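Local coordinates for ActII protein (PDB 2OPT) that binds actinorhodin and its biosynthetic precursor (S)-DNPA and, as a TetR-like transcriptional repressor, probably also binds regulatory DNA, at residues N119-S123 with G124-D128; E206-I209 with A210-A214. One frame throughout, in Å; residues are numbered along the deposited sequence. Where two conformers were deposited one is given.

Interaction 1 (119-128) and interaction 2 (206-214) lie with centres about 13 Å apart within the TetR-like C-terminal domain and meet directly, Leu126 CD2 packing at 4.2 Å on Leu212 CD2. Interaction 1 is a partly buried turn joining helix 108-123 to helix 128-150, and it mixes backbone bonds, a serine hydroxyl bond and a salt bridge with a small leucine contact. Interaction 2, the more buried, is one run of helix 197-219, where regular backbone bonds are lined by aliphatic side chains. Both touch the second subunit, the first mainly through polar groups on Asn119, Arg122 and Asp128, the second by packing with the same helix of that subunit.

Interaction 1: residues N119-S123 with G124-D128; sequences NLLRS and GGLHD
Arg122 meets the following turn twice, through its backbone carbonyl and through its side chain. The backbone bond runs from Gly125 N to Arg122 O at 2.9 Å, with an N-H...O angle of 154°. One residue earlier, Gly124 N binds Leu121 O at 3.1 Å and reaches Leu120 O only weakly, at 3.4 Å. Three-residue spans take over here, leaving the four-residue bond weak. Gly125 then takes a positive phi, a conformation that favours glycine.

Leu120 O is also gripped by a hydroxyl: Ser123 OG donates to it at 2.6 Å. With chi1 at 81°, OG stands between its own N and carbonyl carbon, a position from which it bends back to the carbonyl one turn earlier. The indole NH of Trp75 is a further donor to this oxygen, tying the turn to helix 75-92.

The charged contact is a salt bridge, Arg122 NH1 to Asp128 OD1 at 3.3 Å. This is the one close pair between the groups, and guanidinium and carboxylate planes 76° apart rule out a coplanar, bidentate pairing. Both have other partners: Arg122 NE binds Asn184 of the second subunit, and Asp128 OD2 makes a weak bond to His187 of that subunit.

Apolar packing falls to Leu126, whose CD2 lies 4.2 Å from Leu121 CB, while its own CB comes 3.7 Å from Leu121 O. Trp75, Ala131 and Ala216 also touch Leu126.

Here a type I turn over Arg122-Gly125 and the N-cap position at His127 form a short helix-to-helix connection at the dimer interface of this TetR-like C-terminal domain.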
ATOM      1  N   ASN A 119      12.049  -9.500 -16.731  1.00 29.65           N
ATOM      2  CA  ASN A 119      12.958 -10.526 -17.178  1.00 31.00           C
ATOM      3  C   ASN A 119      13.211 -11.510 -16.040  1.00 31.52           C
ATOM      4  O   ASN A 119      13.141 -12.735 -16.249  1.00 32.76           O
ATOM      5  CB  ASN A 119      14.274  -9.937 -17.731  1.00 31.07           C
ATOM      6  CG  ASN A 119      14.996 -10.897 -18.655  1.00 34.13           C
ATOM      7  OD1 ASN A 119      14.401 -11.497 -19.531  1.00 37.33           O
ATOM      8  ND2 ASN A 119      16.288 -11.018 -18.479  1.00 38.75           N
ATOM      9  N   LEU A 120      13.503 -11.001 -14.841  1.00 30.91           N
ATOM     10  CA  LEU A 120      13.844 -11.887 -13.706  1.00 32.24           C
ATOM     11  C   LEU A 120      12.656 -12.764 -13.298  1.00 33.51           C
ATOM     12  O   LEU A 120      12.802 -13.963 -13.050  1.00 35.09           O
ATOM     13  CB  LEU A 120      14.255 -11.067 -12.487  1.00 31.69           C
ATOM     14  CG  LEU A 120      14.804 -11.778 -11.221  1.00 33.96           C
ATOM     15  CD1 LEU A 120      15.940 -12.746 -11.534  1.00 31.88           C
ATOM     16  CD2 LEU A 120      15.232 -10.770 -10.152  1.00 30.56           C
ATOM     17  N   LEU A 121      11.496 -12.144 -13.186  1.00 33.08           N
ATOM     18  CA  LEU A 121      10.267 -12.855 -12.778  1.00 34.24           C
ATOM     19  C   LEU A 121       9.906 -13.989 -13.727  1.00 35.44           C
ATOM     20  O   LEU A 121       9.726 -15.128 -13.306  1.00 36.95           O
ATOM     21  CB  LEU A 121       9.105 -11.882 -12.583  1.00 32.66           C
ATOM     22  CG  LEU A 121       9.280 -10.868 -11.430  1.00 35.32           C
ATOM     23  CD1 LEU A 121       8.248  -9.718 -11.496  1.00 34.61           C
ATOM     24  CD2 LEU A 121       9.334 -11.486 -10.020  1.00 36.26           C
ATOM     25  N   ARG A 122       9.846 -13.697 -15.013  1.00 36.10           N
ATOM     26  CA  ARG A 122       9.652 -14.735 -16.024  1.00 38.86           C
ATOM     27  C   ARG A 122      10.711 -15.830 -16.065  1.00 40.03           C
ATOM     28  O   ARG A 122      10.412 -16.985 -16.357  1.00 41.84           O
ATOM     29  CB  ARG A 122       9.504 -14.115 -17.415  1.00 40.27           C
ATOM     30  CG  ARG A 122       8.344 -13.161 -17.491  1.00 44.29           C
ATOM     31  CD  ARG A 122       7.468 -13.478 -18.650  1.00 51.16           C
ATOM     32  NE  ARG A 122       7.930 -12.742 -19.795  1.00 59.29           N
ATOM     33  CZ  ARG A 122       7.619 -12.982 -21.064  1.00 61.92           C
ATOM     34  NH1 ARG A 122       6.789 -13.977 -21.401  1.00 63.98           N
ATOM     35  NH2 ARG A 122       8.169 -12.202 -21.996  1.00 62.53           N
ATOM     36  N   SER A 123      11.958 -15.478 -15.819  1.00 39.83           N
ATOM     37  CA  SER A 123      13.024 -16.462 -15.780  1.00 40.57           C
ATOM     38  C   SER A 123      12.752 -17.526 -14.720  1.00 41.43           C
ATOM     39  O   SER A 123      13.280 -18.607 -14.803  1.00 43.07           O
ATOM     40  CB  SER A 123      14.355 -15.792 -15.522  1.00 39.77           C
ATOM     41  OG  SER A 123      14.478 -15.549 -14.140  1.00 39.71           O
ATOM     42  N   GLY A 124      11.913 -17.218 -13.735  1.00 40.46           N
ATOM     43  CA  GLY A 124      11.541 -18.184 -12.723  1.00 39.57           C
ATOM     44  C   GLY A 124      10.350 -19.049 -13.076  1.00 40.54           C
ATOM     45  O   GLY A 124       9.812 -19.751 -12.217  1.00 40.65           O
ATOM     46  N   GLY A 125       9.925 -18.999 -14.336  1.00 40.20           N
ATOM     47  CA  GLY A 125       8.841 -19.814 -14.816  1.00 39.80           C
ATOM     48  C   GLY A 125       7.459 -19.308 -14.520  1.00 40.22           C
ATOM     49  O   GLY A 125       6.497 -20.040 -14.716  1.00 41.22           O
ATOM     50  N   LEU A 126       7.331 -18.058 -14.061  1.00 37.81           N
ATOM     51  CA  LEU A 126       6.013 -17.447 -13.841  1.00 37.63           C
ATOM     52  C   LEU A 126       5.289 -17.140 -15.182  1.00 38.28           C
ATOM     53  O   LEU A 126       5.865 -16.446 -16.053  1.00 38.77           O
ATOM     54  CB  LEU A 126       6.183 -16.135 -13.021  1.00 35.41           C
ATOM     55  CG  LEU A 126       6.351 -16.207 -11.501  1.00 35.76           C
ATOM     56  CD1 LEU A 126       7.476 -17.128 -11.103  1.00 34.02           C
ATOM     57  CD2 LEU A 126       6.594 -14.828 -10.891  1.00 32.71           C
ATOM     58  N   HIS A 127       4.053 -17.605 -15.335  1.00 39.85           N
ATOM     59  CA  HIS A 127       3.252 -17.319 -16.525  1.00 41.95           C
ATOM     60  C   HIS A 127       2.948 -15.842 -16.567  1.00 42.72           C
ATOM     61  O   HIS A 127       3.117 -15.143 -15.551  1.00 43.53           O
ATOM     62  CB  HIS A 127       1.942 -18.164 -16.601  1.00 42.93           C
ATOM     63  CG  HIS A 127       0.995 -17.957 -15.452  1.00 42.80           C
ATOM     64  ND1 HIS A 127       1.042 -18.714 -14.297  1.00 44.30           N
ATOM     65  CD2 HIS A 127      -0.058 -17.115 -15.300  1.00 43.91           C
ATOM     66  CE1 HIS A 127       0.084 -18.328 -13.473  1.00 40.74           C
ATOM     67  NE2 HIS A 127      -0.601 -17.363 -14.059  1.00 44.48           N
ATOM     68  N   ASP A 128       2.534 -15.357 -17.738  1.00 43.84           N
ATOM     69  CA  ASP A 128       2.469 -13.921 -18.032  1.00 43.42           C
ATOM     70  C   ASP A 128       1.725 -13.111 -16.954  1.00 42.20           C
ATOM     71  O   ASP A 128       2.226 -12.094 -16.530  1.00 40.60           O
ATOM     72  CB  ASP A 128       1.777 -13.684 -19.387  1.00 45.63           C
ATOM     73  CG  ASP A 128       2.595 -14.176 -20.584  1.00 49.55           C
ATOM     74  OD1 ASP A 128       3.731 -14.656 -20.404  1.00 50.65           O
ATOM     75  OD2 ASP A 128       2.093 -14.054 -21.721  1.00 52.81           O
TER

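Interaction 2: residues E206-I209 with A210-A214; sequences EIII and AGLLA
Ile208 and Leu212, one helical turn apart, form the tightly packed side of this contact. Their side chains lie next to each other and point the same way, with Ile208 CG2 at 4.0 Å from Leu212 CD1. In the isoleucine CG1 stands beside the backbone N (chi1 -63°), which leaves CG2 anti to that N, on the carbonyl side, and directs the methyl along the helix toward the next turn. Leu212 also leans on the backbone: its CG is 3.3 Å from Ile208 O. Leu130, Leu138 and Phe141 of helix 128-150 close over this pair, so both residues are buried.

The backbone beneath is a regular alpha-helix, as four successive bonds attest. Ala210 N binds Glu206 O, Gly211 N binds Ile207 O, Leu212 N binds Ile208 O and Leu213 N binds Ile209 O, all at between 2.9 and 3.1 Å. The last is almost straight, with an N-H...O angle of 177°, whereas the Gly211 bond is the most bent, at 146°.

The looser side carries Glu206 and Leu213, both exposed. Glu206 has two deposited conformers, consistent with a loosely held side chain. Ile209 CG2 approaches Leu213 CD1 only to 4.3 Å, slightly farther than in the Ile208 pair, and Leu213 is itself exposed; Ile209 is nevertheless buried against Ala76 and Lys80.

Three groups of neighbours pack against this run of helix 197-219. Helix 128-150 packs on Ile208 and Leu212, and helix 75-92 on Ile209 and Leu213. The same helix of the second subunit meets it in reciprocal pairs, Ile207 on that subunit's Leu212 and Ala210 on its Ala214.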
ATOM      1  N   GLU A 206       9.180 -13.062   2.161  0.60 31.10           N
ATOM      2  CA  GLU A 206       9.109 -14.525   2.184  0.60 31.30           C
ATOM      3  C   GLU A 206       7.740 -14.982   1.719  0.60 31.61           C
ATOM      4  O   GLU A 206       7.615 -15.841   0.831  0.60 32.29           O
ATOM      5  CB  GLU A 206       9.366 -15.018   3.614  0.60 32.93           C
ATOM      6  CG  GLU A 206      10.848 -15.017   3.977  0.60 33.05           C
ATOM      7  CD  GLU A 206      11.159 -15.441   5.400  0.60 36.42           C
ATOM      8  OE1 GLU A 206      10.234 -15.842   6.174  0.60 36.28           O
ATOM      9  OE2 GLU A 206      12.371 -15.377   5.737  0.60 36.94           O
ATOM     10  N   ILE A 207       6.711 -14.380   2.312  1.00 29.06           N
ATOM     11  CA  ILE A 207       5.350 -14.744   2.027  1.00 29.42           C
ATOM     12  C   ILE A 207       5.059 -14.598   0.537  1.00 28.34           C
ATOM     13  O   ILE A 207       4.553 -15.518  -0.075  1.00 28.90           O
ATOM     14  CB  ILE A 207       4.349 -13.934   2.874  1.00 29.13           C
ATOM     15  CG1 ILE A 207       4.459 -14.351   4.354  1.00 31.73           C
ATOM     16  CG2 ILE A 207       2.942 -14.127   2.359  1.00 30.64           C
ATOM     17  CD1 ILE A 207       3.799 -13.414   5.331  1.00 30.86           C
ATOM     18  N   ILE A 208       5.353 -13.425  -0.031  1.00 27.21           N
ATOM     19  CA  ILE A 208       4.985 -13.138  -1.450  1.00 27.46           C
ATOM     20  C   ILE A 208       5.766 -14.036  -2.413  1.00 28.08           C
ATOM     21  O   ILE A 208       5.196 -14.566  -3.351  1.00 28.38           O
ATOM     22  CB  ILE A 208       5.232 -11.655  -1.799  1.00 26.67           C
ATOM     23  CG1 ILE A 208       4.326 -10.767  -0.919  1.00 28.26           C
ATOM     24  CG2 ILE A 208       5.119 -11.435  -3.325  1.00 28.66           C
ATOM     25  CD1 ILE A 208       4.599  -9.217  -0.945  1.00 25.84           C
ATOM     26  N   ILE A 209       7.060 -14.225  -2.146  1.00 27.81           N
ATOM     27  CA  ILE A 209       7.937 -15.077  -2.998  1.00 28.37           C
ATOM     28  C   ILE A 209       7.474 -16.553  -2.942  1.00 29.08           C
ATOM     29  O   ILE A 209       7.292 -17.188  -3.995  1.00 30.74           O
ATOM     30  CB  ILE A 209       9.424 -14.890  -2.593  1.00 30.81           C
ATOM     31  CG1 ILE A 209       9.921 -13.496  -3.020  1.00 29.60           C
ATOM     32  CG2 ILE A 209      10.335 -15.904  -3.309  1.00 32.61           C
ATOM     33  CD1 ILE A 209      11.163 -13.130  -2.334  1.00 37.72           C
ATOM     34  N   ALA A 210       7.230 -17.101  -1.745  1.00 28.67           N
ATOM     35  CA  ALA A 210       6.677 -18.444  -1.646  1.00 28.98           C
ATOM     36  C   ALA A 210       5.351 -18.555  -2.439  1.00 29.02           C
ATOM     37  O   ALA A 210       5.094 -19.547  -3.097  1.00 30.31           O
ATOM     38  CB  ALA A 210       6.419 -18.851  -0.150  1.00 27.85           C
ATOM     39  N   GLY A 211       4.515 -17.540  -2.370  1.00 27.75           N
ATOM     40  CA  GLY A 211       3.175 -17.626  -3.008  1.00 26.91           C
ATOM     41  C   GLY A 211       3.329 -17.538  -4.503  1.00 28.41           C
ATOM     42  O   GLY A 211       2.584 -18.150  -5.227  1.00 29.48           O
ATOM     43  N   LEU A 212       4.295 -16.752  -4.973  1.00 28.32           N
ATOM     44  CA  LEU A 212       4.636 -16.701  -6.407  1.00 29.92           C
ATOM     45  C   LEU A 212       5.159 -18.041  -6.947  1.00 32.13           C
ATOM     46  O   LEU A 212       4.657 -18.544  -7.969  1.00 31.92           O
ATOM     47  CB  LEU A 212       5.669 -15.582  -6.690  1.00 30.70           C
ATOM     48  CG  LEU A 212       5.148 -14.133  -6.603  1.00 29.12           C
ATOM     49  CD1 LEU A 212       6.346 -13.133  -6.703  1.00 28.60           C
ATOM     50  CD2 LEU A 212       4.115 -13.813  -7.661  1.00 30.19           C
ATOM     51  N   LEU A 213       6.126 -18.641  -6.234  1.00 32.15           N
ATOM     52  CA  LEU A 213       6.601 -19.956  -6.592  1.00 34.61           C
ATOM     53  C   LEU A 213       5.475 -20.974  -6.531  1.00 37.07           C
ATOM     54  O   LEU A 213       5.401 -21.867  -7.368  1.00 39.55           O
ATOM     55  CB  LEU A 213       7.705 -20.392  -5.654  1.00 34.24           C
ATOM     56  CG  LEU A 213       9.026 -19.679  -5.900  1.00 35.53           C
ATOM     57  CD1 LEU A 213       9.992 -19.967  -4.787  1.00 38.77           C
ATOM     58  CD2 LEU A 213       9.597 -20.087  -7.296  1.00 36.47           C
ATOM     59  N   ALA A 214       4.591 -20.850  -5.543  1.00 35.74           N
ATOM     60  CA  ALA A 214       3.482 -21.798  -5.419  1.00 39.05           C
ATOM     61  C   ALA A 214       2.595 -21.718  -6.633  1.00 41.89           C
ATOM     62  O   ALA A 214       2.153 -22.729  -7.135  1.00 45.85           O
ATOM     63  CB  ALA A 214       2.668 -21.548  -4.158  1.00 36.09           C
TER